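PDB 1LFP: probable transcriptional regulatory protein aq_1575 from Aquifex aeolicus, which may bind DNA and regulate transcription, although its exact role is not established. Local coordinates for residues V85-Y90 with V99-D104; R114-K119 with N223-L228; E135-I140 with I172-P177; E141-E146 with P193-Q198. One frame throughout, in Å; residues are numbered along the deposited sequence.

In the fold
Contact 1 closes first along the chain and pairs the hairpin strands 83-91 and 95-103 of the mixed sheet. Contact 2 packs helix 106-119, which follows that hairpin, on helix 212-226. The centres of contacts 1 and 2 are about 11 Å apart, and the two contacts touch where F117 meets G89 and Y90 and where L225 meets V99. Contacts 3 and 4 fall within the chain between the two segments of contact 2. Both use strand 134-143 of the four-stranded antiparallel sheet, and their centres are about 13 Å apart. The centres of contacts 1 and 4 lie about 25 Å apart, on opposite sides of the chain's centre. The chain thus builds one sheet region, inserts a second, and returns to the first.

Contact 1: V85-Y90 with V99-D104; sequences VIYEGY and VLATTD
A beta hairpin brings V85-Y90 beside V99-D104, and V85, I86 and Y87 pair with A101, L100 and V99. V85 and A101 form a hydrogen-bonded antiparallel pair, with V85 N to A101 O at 2.9 Å. Y87 and V99 form the next such pair, with Y87 N to V99 O at 2.8 Å. Both pairs are closed by the return bonds from A101 N and V99 N. Between them, I86 and L100 are a non-hydrogen-bonded pair. Their side chains run side by side and point the same way. I86 CD1 presses on L100 CG at 3.4 Å, tighter than usual for carbon atoms.

The hairpin supplies two neighbouring strands of the mixed sheet, and strand 231-239 lies on the far side of 95-103. V85, Y87, V99 and A101 share the face opposite I86 and L100. V85 CG1 sits between its own backbone N and carbonyl carbon (chi1 51°). There it meets A101 CB at 3.6 Å and T103 CG2 at 3.9 Å. The Y87 ring brings CE2 to A101 CB at 3.9 Å, with the methyl at the ring edge and in its plane. V85 CG2 lies over one face of this ring, offset toward the rim. Y87 CB also meets V99 CB at 3.9 Å. Helix 106-119 adjoins this face: Y87 OH bonds to T110 OG1, and T103 OG1 bonds to T109 OG1.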
loop_
_atom_site.group_PDB
_atom_site.type_symbol
_atom_site.label_atom_id
_atom_site.label_comp_id
_atom_site.label_asym_id
_atom_site.label_seq_id
_atom_site.Cartn_x
_atom_site.Cartn_y
_atom_site.Cartn_z
ATOM N N VAL A 85 -11.839 -4.592 -1.543
ATOM C CA VAL A 85 -12.773 -3.661 -2.169
ATOM C C VAL A 85 -11.972 -2.410 -2.519
ATOM O O VAL A 85 -11.070 -2.052 -1.791
ATOM C CB VAL A 85 -13.945 -3.298 -1.208
ATOM C CG1 VAL A 85 -13.421 -2.862 0.128
ATOM C CG2 VAL A 85 -14.808 -2.193 -1.808
ATOM N N ILE A 86 -12.290 -1.797 -3.647
ATOM C CA ILE A 86 -11.608 -0.584 -4.046
ATOM C C ILE A 86 -12.562 0.558 -3.938
ATOM O O ILE A 86 -13.640 0.538 -4.542
ATOM C CB ILE A 86 -11.107 -0.684 -5.484
ATOM C CG1 ILE A 86 -10.128 -1.852 -5.561
ATOM C CG2 ILE A 86 -10.476 0.638 -5.913
ATOM C CD1 ILE A 86 -9.138 -1.798 -4.445
ATOM N N TYR A 87 -12.201 1.565 -3.144
ATOM C CA TYR A 87 -13.044 2.738 -3.023
ATOM C C TYR A 87 -12.405 3.840 -3.837
ATOM O O TYR A 87 -11.187 3.851 -4.041
ATOM C CB TYR A 87 -13.185 3.189 -1.568
ATOM C CG TYR A 87 -13.971 2.216 -0.753
ATOM C CD1 TYR A 87 -15.370 2.160 -0.841
ATOM C CD2 TYR A 87 -13.323 1.318 0.074
ATOM C CE1 TYR A 87 -16.073 1.225 -0.120
ATOM C CE2 TYR A 87 -14.019 0.374 0.802
ATOM C CZ TYR A 87 -15.395 0.333 0.697
ATOM O OH TYR A 87 -16.043 -0.644 1.428
ATOM N N GLU A 88 -13.244 4.713 -4.366
ATOM C CA GLU A 88 -12.755 5.797 -5.219
ATOM C C GLU A 88 -13.505 7.072 -4.836
ATOM O O GLU A 88 -14.717 7.045 -4.643
ATOM C CB GLU A 88 -13.074 5.459 -6.686
ATOM C CG GLU A 88 -12.319 4.265 -7.196
ATOM C CD GLU A 88 -12.703 3.880 -8.622
ATOM O OE1 GLU A 88 -12.675 4.735 -9.545
ATOM O OE2 GLU A 88 -13.021 2.690 -8.833
ATOM N N GLY A 89 -12.783 8.191 -4.703
ATOM C CA GLY A 89 -13.438 9.428 -4.360
ATOM C C GLY A 89 -12.500 10.603 -4.542
ATOM O O GLY A 89 -11.352 10.480 -5.071
ATOM N N TYR A 90 -12.973 11.761 -4.094
ATOM C CA TYR A 90 -12.202 12.985 -4.255
ATOM C C TYR A 90 -11.991 13.697 -2.936
ATOM O O TYR A 90 -12.877 13.714 -2.071
ATOM C CB TYR A 90 -12.936 13.927 -5.224
ATOM C CG TYR A 90 -12.822 13.546 -6.678
ATOM C CD1 TYR A 90 -11.796 14.051 -7.479
ATOM C CD2 TYR A 90 -13.680 12.595 -7.242
ATOM C CE1 TYR A 90 -11.623 13.626 -8.789
ATOM C CE2 TYR A 90 -13.514 12.162 -8.538
ATOM C CZ TYR A 90 -12.489 12.673 -9.320
ATOM O OH TYR A 90 -12.357 12.246 -10.636
ATOM N N VAL A 99 -8.731 3.829 -2.620
ATOM C CA VAL A 99 -8.506 3.236 -1.317
ATOM C C VAL A 99 -8.646 1.756 -1.513
ATOM O O VAL A 99 -9.648 1.343 -2.052
ATOM C CB VAL A 99 -9.575 3.697 -0.314
ATOM C CG1 VAL A 99 -9.403 2.953 1.029
ATOM C CG2 VAL A 99 -9.459 5.228 -0.134
ATOM N N LEU A 100 -7.632 0.989 -1.126
ATOM C CA LEU A 100 -7.664 -0.459 -1.270
ATOM C C LEU A 100 -7.950 -0.991 0.139
ATOM O O LEU A 100 -7.188 -0.762 1.074
ATOM C CB LEU A 100 -6.312 -0.929 -1.818
ATOM C CG LEU A 100 -6.084 -0.919 -3.339
ATOM C CD1 LEU A 100 -6.578 0.370 -4.015
ATOM C CD2 LEU A 100 -4.618 -1.230 -3.605
ATOM N N ALA A 101 -9.098 -1.642 0.301
ATOM C CA ALA A 101 -9.481 -2.145 1.606
ATOM C C ALA A 101 -9.696 -3.658 1.575
ATOM O O ALA A 101 -9.899 -4.245 0.516
ATOM C CB ALA A 101 -10.743 -1.433 2.061
ATOM N N THR A 102 -9.558 -4.296 2.742
ATOM C CA THR A 102 -9.779 -5.743 2.866
ATOM C C THR A 102 -10.676 -5.776 4.082
ATOM O O THR A 102 -10.218 -5.492 5.196
ATOM C CB THR A 102 -8.467 -6.530 3.129
ATOM O OG1 THR A 102 -7.560 -6.361 2.029
ATOM C CG2 THR A 102 -8.778 -8.027 3.280
ATOM N N THR A 103 -11.947 -6.121 3.875
ATOM C CA THR A 103 -12.939 -6.072 4.934
ATOM C C THR A 103 -13.865 -7.274 4.943
ATOM O O THR A 103 -14.028 -7.956 3.925
ATOM C CB THR A 103 -13.782 -4.741 4.821
ATOM O OG1 THR A 103 -14.759 -4.678 5.865
ATOM C CG2 THR A 103 -14.488 -4.648 3.468
ATOM N N ASP A 104 -14.448 -7.544 6.104
ATOM C CA ASP A 104 -15.372 -8.668 6.241
ATOM C C ASP A 104 -16.806 -8.156 6.284
ATOM O O ASP A 104 -17.739 -8.925 6.506
ATOM C CB ASP A 104 -15.084 -9.454 7.527
ATOM C CG ASP A 104 -15.481 -8.691 8.784
ATOM O OD1 ASP A 104 -15.684 -9.334 9.841
ATOM O OD2 ASP A 104 -15.587 -7.446 8.727
#

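Contact 2: R114-K119 with N223-L228; sequences RHVFTK and NALEEL
A224 starts the contact by setting its CB against CG1 of V116. The two carbons are 3.3 Å apart, closer than usual van der Waals contact. The nearest backbones meet here too, with the CA atoms of V116 and A224 at 6.5 Å. The small A224 side chain is consistent with the close approach of the two helices here.

L225 comes next and touches two residues with its two branches. Its CD2 lies 3.8 Å from CG1 of V116, and the two side chains cross at a slant. Its CD1 lies 4.1 Å from CE2 of F117, and these side chains cross at about a right angle. The methyl approaches the ring obliquely. L225 also touches V99 of strand 95-103, while F117 rests on V97 of that strand and on L124. The two helices therefore meet above the mixed sheet.

L228 follows the end of helix 212-226. Its CD1 reaches CG2 of V116 at 4.1 Å, and the two side chains meet tip to tip. L228 also touches E112 and V113, one turn back on helix 106-119.

V116 is common to three of these meetings. Its CG1 is anti to the backbone N (chi1 178°) and is turned to A224 and L225, leaving CG2 to meet L228. No hydrogen bond crosses between the two segments. The contact is entirely apolar, so it depends on the fit of methyl groups with each other and with the F117 ring, without polar bonds to fix its direction.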
loop_
_atom_site.group_PDB
_atom_site.type_symbol
_atom_site.label_atom_id
_atom_site.label_comp_id
_atom_site.label_asym_id
_atom_site.label_seq_id
_atom_site.Cartn_x
_atom_site.Cartn_y
_atom_site.Cartn_z
ATOM N N ARG A 114 -16.834 6.693 3.860
ATOM C CA ARG A 114 -17.643 7.821 3.474
ATOM C C ARG A 114 -17.531 8.877 4.559
ATOM O O ARG A 114 -17.315 10.018 4.240
ATOM C CB ARG A 114 -19.115 7.439 3.289
ATOM C CG ARG A 114 -19.956 8.562 2.648
ATOM C CD ARG A 114 -21.385 8.099 2.330
ATOM N NE ARG A 114 -21.412 6.936 1.435
ATOM C CZ ARG A 114 -21.242 6.984 0.113
ATOM N NH1 ARG A 114 -21.037 8.146 -0.504
ATOM N NH2 ARG A 114 -21.268 5.859 -0.597
ATOM N N HIS A 115 -17.636 8.477 5.841
ATOM C CA HIS A 115 -17.555 9.442 6.928
ATOM C C HIS A 115 -16.226 10.143 6.882
ATOM O O HIS A 115 -16.177 11.360 7.025
ATOM C CB HIS A 115 -17.711 8.790 8.321
ATOM C CG HIS A 115 -19.131 8.466 8.700
ATOM N ND1 HIS A 115 -19.870 7.496 8.062
ATOM C CD2 HIS A 115 -19.949 8.999 9.639
ATOM C CE1 HIS A 115 -21.083 7.443 8.588
ATOM N NE2 HIS A 115 -21.158 8.348 9.548
ATOM N N VAL A 116 -15.140 9.384 6.714
ATOM C CA VAL A 116 -13.823 10.031 6.672
ATOM C C VAL A 116 -13.747 11.066 5.556
ATOM O O VAL A 116 -13.233 12.177 5.746
ATOM C CB VAL A 116 -12.688 9.010 6.436
ATOM C CG1 VAL A 116 -11.350 9.733 6.347
ATOM C CG2 VAL A 116 -12.690 7.960 7.561
ATOM N N PHE A 117 -14.204 10.697 4.369
ATOM C CA PHE A 117 -14.159 11.638 3.244
ATOM C C PHE A 117 -14.925 12.933 3.555
ATOM O O PHE A 117 -14.402 14.029 3.410
ATOM C CB PHE A 117 -14.741 10.981 1.998
ATOM C CG PHE A 117 -13.705 10.334 1.088
ATOM C CD1 PHE A 117 -13.035 11.092 0.131
ATOM C CD2 PHE A 117 -13.430 8.966 1.177
ATOM C CE1 PHE A 117 -12.094 10.518 -0.748
ATOM C CE2 PHE A 117 -12.481 8.368 0.300
ATOM C CZ PHE A 117 -11.814 9.154 -0.662
ATOM N N THR A 118 -16.171 12.788 3.978
ATOM C CA THR A 118 -17.014 13.930 4.316
ATOM C C THR A 118 -16.442 14.844 5.394
ATOM O O THR A 118 -16.385 16.064 5.216
ATOM C CB THR A 118 -18.391 13.461 4.749
ATOM O OG1 THR A 118 -18.994 12.743 3.667
ATOM C CG2 THR A 118 -19.274 14.659 5.123
ATOM N N LYS A 119 -15.993 14.255 6.490
ATOM C CA LYS A 119 -15.431 15.012 7.597
ATOM C C LYS A 119 -14.317 15.934 7.149
ATOM O O LYS A 119 -14.197 17.055 7.628
ATOM C CB LYS A 119 -14.922 14.052 8.662
ATOM C CG LYS A 119 -16.002 13.551 9.595
ATOM C CD LYS A 119 -17.251 13.055 8.864
ATOM C CE LYS A 119 -18.166 12.338 9.850
ATOM N NZ LYS A 119 -17.362 11.343 10.634
ATOM N N ASN A 223 -4.549 10.544 5.884
ATOM C CA ASN A 223 -4.090 9.990 7.161
ATOM C C ASN A 223 -5.244 9.293 7.881
ATOM O O ASN A 223 -5.047 8.254 8.508
ATOM C CB ASN A 223 -3.598 11.096 8.095
ATOM C CG ASN A 223 -2.267 11.665 7.692
ATOM O OD1 ASN A 223 -1.904 12.769 8.120
ATOM N ND2 ASN A 223 -1.518 10.927 6.878
ATOM N N ALA A 224 -6.436 9.883 7.794
ATOM C CA ALA A 224 -7.606 9.333 8.457
ATOM C C ALA A 224 -7.962 7.995 7.806
ATOM O O ALA A 224 -8.303 7.024 8.499
ATOM C CB ALA A 224 -8.766 10.327 8.379
ATOM N N LEU A 225 -7.866 7.914 6.479
ATOM C CA LEU A 225 -8.172 6.639 5.827
ATOM C C LEU A 225 -7.177 5.554 6.253
ATOM O O LEU A 225 -7.535 4.384 6.424
ATOM C CB LEU A 225 -8.146 6.798 4.308
ATOM C CG LEU A 225 -9.254 7.703 3.766
ATOM C CD1 LEU A 225 -8.898 8.123 2.341
ATOM C CD2 LEU A 225 -10.603 6.960 3.809
ATOM N N GLU A 226 -5.924 5.951 6.425
ATOM C CA GLU A 226 -4.879 5.015 6.824
ATOM C C GLU A 226 -5.147 4.456 8.223
ATOM O O GLU A 226 -4.747 3.329 8.547
ATOM C CB GLU A 226 -3.517 5.729 6.798
ATOM C CG GLU A 226 -2.331 4.802 7.001
ATOM C CD GLU A 226 -2.176 3.821 5.858
ATOM O OE1 GLU A 226 -1.850 4.273 4.736
ATOM O OE2 GLU A 226 -2.390 2.608 6.080
ATOM N N GLU A 227 -5.843 5.224 9.053
ATOM C CA GLU A 227 -6.119 4.778 10.409
ATOM C C GLU A 227 -7.218 3.738 10.533
ATOM O O GLU A 227 -7.540 3.302 11.641
ATOM C CB GLU A 227 -6.421 5.977 11.311
ATOM C CG GLU A 227 -5.185 6.834 11.574
ATOM C CD GLU A 227 -4.052 6.041 12.211
ATOM O OE1 GLU A 227 -4.228 5.557 13.352
ATOM O OE2 GLU A 227 -2.987 5.896 11.570
ATOM N N LEU A 228 -7.800 3.344 9.404
ATOM C CA LEU A 228 -8.835 2.335 9.421
ATOM C C LEU A 228 -8.161 0.988 9.238
ATOM O O LEU A 228 -7.302 0.797 8.346
ATOM C CB LEU A 228 -9.857 2.571 8.291
ATOM C CG LEU A 228 -10.556 3.930 8.298
ATOM C CD1 LEU A 228 -11.531 4.013 7.126
ATOM C CD2 LEU A 228 -11.276 4.138 9.618
#

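Contact 3: E135-I140 with I172-P177; sequences ERKGYI and IIYTVP
This is an antiparallel strand pairing, with Y139 against Y174, inside the four-stranded sheet. It joins strand 134-143 to strand 170-175, and strand 196-203 lies on the other side of 134-143. G138 and T175 form a hydrogen-bonded pair, as do I140 and I173. The bond from G138 N to T175 O is 2.8 Å, but the donor stands above the T175 carbonyl plane. I140 N is also 2.8 Å from I173 O, and here the donor lies in the plane of the I173 carbonyl.

Y139 and Y174 are the non-hydrogen-bonded pair between them. The Y139 ring turns its edge toward the face of Y174 in an offset edge-to-face stack. The centroids are 5.6 Å apart and the planes are at 65°. CG of Y139 is anti to its backbone N (chi1 175°), which carries the ring across the neighbouring strand. Its CE2 then meets CG2 of I172 at 3.4 Å. The phenol OH bonds to OE2 of E141, and the Y174 ring has a cation-pi partner in K202.

On the opposite face, I140 CD1 touches T175 CG2 at 3.8 Å. Both residues pack on V183 of helix 180-188. T175 OG1 bonds to V176 O as the strand ends. P177 then folds back, with its CD 3.5 Å from R136 O and its CB 3.7 Å from R136 NH2.

The chemistry differs by face. The Y139 side carries the tyrosine pair, with E141 on one hydroxyl and K202 on the other ring, while aliphatic groups on the I140 side join the strands to a helix.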
loop_
_atom_site.group_PDB
_atom_site.type_symbol
_atom_site.label_atom_id
_atom_site.label_comp_id
_atom_site.label_asym_id
_atom_site.label_seq_id
_atom_site.Cartn_x
_atom_site.Cartn_y
_atom_site.Cartn_z
ATOM N N GLU A 135 -2.985 3.840 -12.982
ATOM C CA GLU A 135 -2.687 2.571 -13.654
ATOM C C GLU A 135 -2.254 1.561 -12.578
ATOM O O GLU A 135 -1.616 1.922 -11.615
ATOM C CB GLU A 135 -1.545 2.709 -14.672
ATOM C CG GLU A 135 -1.431 4.112 -15.287
ATOM C CD GLU A 135 -0.404 4.201 -16.435
ATOM O OE1 GLU A 135 -0.549 3.450 -17.411
ATOM O OE2 GLU A 135 0.529 5.034 -16.363
ATOM N N ARG A 136 -2.649 0.299 -12.737
ATOM C CA ARG A 136 -2.259 -0.751 -11.800
ATOM C C ARG A 136 -0.799 -1.082 -12.052
ATOM O O ARG A 136 -0.401 -1.334 -13.194
ATOM C CB ARG A 136 -3.121 -2.001 -12.050
ATOM C CG ARG A 136 -3.714 -2.560 -10.772
ATOM C CD ARG A 136 -4.412 -3.902 -10.950
ATOM N NE ARG A 136 -3.546 -4.855 -11.620
ATOM C CZ ARG A 136 -3.660 -6.170 -11.518
ATOM N NH1 ARG A 136 -4.604 -6.699 -10.764
ATOM N NH2 ARG A 136 -2.836 -6.955 -12.185
ATOM N N LYS A 137 0.018 -1.071 -11.002
ATOM C CA LYS A 137 1.442 -1.357 -11.148
ATOM C C LYS A 137 1.975 -2.180 -9.976
ATOM O O LYS A 137 1.395 -2.215 -8.888
ATOM C CB LYS A 137 2.294 -0.069 -11.142
ATOM C CG LYS A 137 2.080 0.951 -12.270
ATOM C CD LYS A 137 2.807 0.498 -13.537
ATOM C CE LYS A 137 2.416 1.358 -14.704
ATOM N NZ LYS A 137 0.950 1.391 -14.721
ATOM N N GLY A 138 3.105 -2.829 -10.221
ATOM C CA GLY A 138 3.789 -3.515 -9.135
ATOM C C GLY A 138 4.535 -2.405 -8.414
ATOM O O GLY A 138 4.983 -1.468 -9.041
ATOM N N TYR A 139 4.703 -2.541 -7.104
ATOM C CA TYR A 139 5.361 -1.538 -6.300
ATOM C C TYR A 139 6.333 -2.220 -5.353
ATOM O O TYR A 139 5.953 -3.118 -4.616
ATOM C CB TYR A 139 4.261 -0.808 -5.521
ATOM C CG TYR A 139 4.717 0.204 -4.534
ATOM C CD1 TYR A 139 4.844 -0.118 -3.185
ATOM C CD2 TYR A 139 4.929 1.527 -4.932
ATOM C CE1 TYR A 139 5.158 0.865 -2.245
ATOM C CE2 TYR A 139 5.248 2.512 -4.011
ATOM C CZ TYR A 139 5.364 2.179 -2.670
ATOM O OH TYR A 139 5.712 3.156 -1.755
ATOM N N ILE A 140 7.585 -1.773 -5.382
ATOM C CA ILE A 140 8.641 -2.334 -4.549
ATOM C C ILE A 140 9.309 -1.254 -3.742
ATOM O O ILE A 140 9.656 -0.202 -4.290
ATOM C CB ILE A 140 9.703 -3.031 -5.438
ATOM C CG1 ILE A 140 9.057 -4.262 -6.099
ATOM C CG2 ILE A 140 10.945 -3.409 -4.578
ATOM C CD1 ILE A 140 9.872 -4.887 -7.275
ATOM N N ILE A 172 11.541 3.813 -4.234
ATOM C CA ILE A 172 10.385 3.152 -4.780
ATOM C C ILE A 172 10.613 2.714 -6.209
ATOM O O ILE A 172 11.067 3.490 -7.044
ATOM C CB ILE A 172 9.183 4.088 -4.761
ATOM C CG1 ILE A 172 8.786 4.372 -3.313
ATOM C CG2 ILE A 172 8.058 3.502 -5.587
ATOM C CD1 ILE A 172 7.786 5.517 -3.174
ATOM N N ILE A 173 10.240 1.473 -6.501
ATOM C CA ILE A 173 10.402 0.940 -7.836
ATOM C C ILE A 173 9.062 0.448 -8.316
ATOM O O ILE A 173 8.386 -0.296 -7.604
ATOM C CB ILE A 173 11.400 -0.231 -7.835
ATOM C CG1 ILE A 173 12.805 0.313 -7.554
ATOM C CG2 ILE A 173 11.367 -0.971 -9.199
ATOM C CD1 ILE A 173 13.848 -0.767 -7.282
ATOM N N TYR A 174 8.653 0.893 -9.507
ATOM C CA TYR A 174 7.388 0.440 -10.056
ATOM C C TYR A 174 7.642 -0.544 -11.152
ATOM O O TYR A 174 8.624 -0.415 -11.886
ATOM C CB TYR A 174 6.600 1.592 -10.665
ATOM C CG TYR A 174 5.975 2.482 -9.661
ATOM C CD1 TYR A 174 4.729 2.172 -9.131
ATOM C CD2 TYR A 174 6.589 3.653 -9.255
ATOM C CE1 TYR A 174 4.113 2.989 -8.244
ATOM C CE2 TYR A 174 5.962 4.504 -8.349
ATOM C CZ TYR A 174 4.720 4.161 -7.854
ATOM O OH TYR A 174 4.052 4.996 -6.994
ATOM N N THR A 175 6.733 -1.499 -11.300
ATOM C CA THR A 175 6.895 -2.516 -12.335
ATOM C C THR A 175 5.574 -2.784 -13.042
ATOM O O THR A 175 4.532 -2.276 -12.622
ATOM C CB THR A 175 7.345 -3.867 -11.722
ATOM O OG1 THR A 175 6.207 -4.577 -11.221
ATOM C CG2 THR A 175 8.319 -3.626 -10.558
ATOM N N VAL A 176 5.641 -3.571 -14.122
ATOM C CA VAL A 176 4.458 -4.011 -14.877
ATOM C C VAL A 176 3.829 -4.898 -13.817
ATOM O O VAL A 176 4.515 -5.743 -13.224
ATOM C CB VAL A 176 4.901 -4.858 -16.121
ATOM C CG1 VAL A 176 3.745 -5.690 -16.651
ATOM C CG2 VAL A 176 5.442 -3.923 -17.189
ATOM N N PRO A 177 2.513 -4.769 -13.573
ATOM C CA PRO A 177 1.959 -5.620 -12.510
ATOM C C PRO A 177 2.220 -7.125 -12.602
ATOM O O PRO A 177 2.568 -7.770 -11.601
ATOM C CB PRO A 177 0.469 -5.213 -12.478
ATOM C CG PRO A 177 0.206 -4.786 -13.912
ATOM C CD PRO A 177 1.456 -4.052 -14.310
#

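Contact 4: E141-E146 with P193-Q198; sequences EVPAKE and PIEKAQ
E141 faces both E195 and K196 in a classic beta bulge, and its side chain runs beside that of K196. E141 CB starts next to K196 CB, 4.0 Å away. The chain continues extended through CG to the carboxylate, pointing the same way as the lysine. CD lies 4.1 Å from K196 CD. OE1 touches the same lysine carbon and also comes 3.3 Å from OE2 of E195. These two oxygens are both acceptors, and their carboxylate planes are 77° apart. OE2 accepts a bond from a water at 2.8 Å, and that water in turn accepts from K196 NZ. Y139 OH is a further partner of OE2.

The backbone of E141 defines the bulge. Its N bonds to K196 O at 2.7 Å. Its O receives E195 N, also at 2.7 Å, and takes a weak second bond from K196 N. The extra residue sits where strand 196-203 begins beside strand 134-143.

Past the bulge the contact turns apolar. P143 CG meets P193 CG at 3.7 Å, and the two rings cross at a slant. P143 CD lies near E195 CB, with the side chains sliding past each other in opposite directions. V142 CG2 approaches P193 O at 3.3 Å. This carbonyl oxygen is buried and has no hydrogen-bond partner in the model.

Two carboxylates this close would be expected to disfavour each other's negative charge. The water-linked lysine and the Y139 hydroxyl probably offset part of that cost at E141.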
loop_
_atom_site.group_PDB
_atom_site.type_symbol
_atom_site.label_atom_id
_atom_site.label_comp_id
_atom_site.label_asym_id
_atom_site.label_seq_id
_atom_site.Cartn_x
_atom_site.Cartn_y
_atom_site.Cartn_z
ATOM N N GLU A 141 9.491 -1.501 -2.444
ATOM C CA GLU A 141 10.144 -0.535 -1.570
ATOM C C GLU A 141 11.479 -1.114 -1.147
ATOM O O GLU A 141 11.563 -2.293 -0.853
ATOM C CB GLU A 141 9.297 -0.248 -0.317
ATOM C CG GLU A 141 8.436 1.008 -0.456
ATOM C CD GLU A 141 7.458 1.221 0.692
ATOM O OE1 GLU A 141 7.821 0.930 1.864
ATOM O OE2 GLU A 141 6.324 1.694 0.411
ATOM N N VAL A 142 12.508 -0.276 -1.144
ATOM C CA VAL A 142 13.859 -0.700 -0.742
ATOM C C VAL A 142 14.410 0.357 0.195
ATOM O O VAL A 142 14.375 1.558 -0.085
ATOM C CB VAL A 142 14.794 -0.876 -1.982
ATOM C CG1 VAL A 142 14.634 0.264 -2.902
ATOM C CG2 VAL A 142 16.261 -0.997 -1.561
ATOM N N PRO A 143 14.926 -0.078 1.338
ATOM C CA PRO A 143 15.491 0.824 2.345
ATOM C C PRO A 143 16.669 1.694 1.881
ATOM O O PRO A 143 17.712 1.200 1.460
ATOM C CB PRO A 143 15.840 -0.124 3.501
ATOM C CG PRO A 143 15.931 -1.489 2.878
ATOM C CD PRO A 143 14.844 -1.459 1.831
ATOM N N ALA A 144 16.508 3.010 1.968
ATOM C CA ALA A 144 17.561 3.909 1.531
ATOM C C ALA A 144 18.834 3.657 2.333
ATOM O O ALA A 144 19.922 3.475 1.766
ATOM C CB ALA A 144 17.109 5.365 1.682
ATOM N N LYS A 145 18.663 3.633 3.649
ATOM C CA LYS A 145 19.736 3.416 4.608
ATOM C C LYS A 145 20.686 2.307 4.218
ATOM O O LYS A 145 21.892 2.410 4.424
ATOM C CB LYS A 145 19.143 3.059 5.969
ATOM C CG LYS A 145 18.441 4.191 6.681
ATOM C CD LYS A 145 17.680 3.652 7.879
ATOM C CE LYS A 145 17.289 4.762 8.856
ATOM N NZ LYS A 145 18.438 5.151 9.728
ATOM N N GLU A 146 20.134 1.245 3.647
ATOM C CA GLU A 146 20.928 0.089 3.291
ATOM C C GLU A 146 21.514 0.049 1.881
ATOM O O GLU A 146 22.306 -0.842 1.565
ATOM C CB GLU A 146 20.104 -1.177 3.550
ATOM C CG GLU A 146 19.815 -1.467 5.038
ATOM C CD GLU A 146 21.071 -1.792 5.859
ATOM O OE1 GLU A 146 22.073 -2.256 5.271
ATOM O OE2 GLU A 146 21.054 -1.605 7.098
ATOM N N PRO A 193 17.931 -5.317 -0.839
ATOM C CA PRO A 193 16.948 -5.721 0.172
ATOM C C PRO A 193 15.551 -5.197 -0.197
ATOM O O PRO A 193 15.413 -4.065 -0.663
ATOM C CB PRO A 193 17.478 -5.078 1.441
ATOM C CG PRO A 193 18.121 -3.837 0.943
ATOM C CD PRO A 193 18.829 -4.275 -0.322
ATOM N N ILE A 194 14.514 -6.002 0.035
ATOM C CA ILE A 194 13.163 -5.578 -0.308
ATOM C C ILE A 194 12.369 -5.354 0.967
ATOM O O ILE A 194 12.270 -6.265 1.782
ATOM C CB ILE A 194 12.433 -6.650 -1.108
ATOM C CG1 ILE A 194 13.228 -7.008 -2.359
ATOM C CG2 ILE A 194 11.001 -6.174 -1.413
ATOM C CD1 ILE A 194 13.588 -5.822 -3.235
ATOM N N GLU A 195 11.801 -4.161 1.124
ATOM C CA GLU A 195 11.007 -3.871 2.308
ATOM C C GLU A 195 9.556 -4.241 2.044
ATOM O O GLU A 195 8.889 -4.794 2.912
ATOM C CB GLU A 195 11.116 -2.404 2.691
ATOM C CG GLU A 195 10.360 -2.050 3.948
ATOM C CD GLU A 195 10.682 -0.655 4.446
ATOM O OE1 GLU A 195 11.840 -0.429 4.871
ATOM O OE2 GLU A 195 9.784 0.214 4.405
ATOM N N LYS A 196 9.074 -3.938 0.842
ATOM C CA LYS A 196 7.700 -4.267 0.457
ATOM C C LYS A 196 7.627 -4.500 -1.032
ATOM O O LYS A 196 8.347 -3.845 -1.780
ATOM C CB LYS A 196 6.728 -3.126 0.781
ATOM C CG LYS A 196 6.566 -2.793 2.256
ATOM C CD LYS A 196 5.386 -1.826 2.449
ATOM C CE LYS A 196 5.139 -1.522 3.920
ATOM N NZ LYS A 196 3.906 -0.710 4.129
ATOM N N ALA A 197 6.736 -5.409 -1.428
ATOM C CA ALA A 197 6.465 -5.764 -2.822
ATOM C C ALA A 197 4.965 -6.038 -2.931
ATOM O O ALA A 197 4.456 -7.030 -2.407
ATOM C CB ALA A 197 7.265 -7.013 -3.232
ATOM N N GLN A 198 4.238 -5.182 -3.631
ATOM C CA GLN A 198 2.801 -5.394 -3.721
ATOM C C GLN A 198 2.251 -4.717 -4.967
ATOM O O GLN A 198 2.910 -3.898 -5.589
ATOM C CB GLN A 198 2.116 -4.773 -2.481
ATOM C CG GLN A 198 2.467 -3.286 -2.296
ATOM C CD GLN A 198 1.891 -2.663 -1.004
ATOM O OE1 GLN A 198 1.482 -3.365 -0.083
ATOM N NE2 GLN A 198 1.878 -1.336 -0.948
HETATM O O HOH W 1 4.270 0.973 2.152
#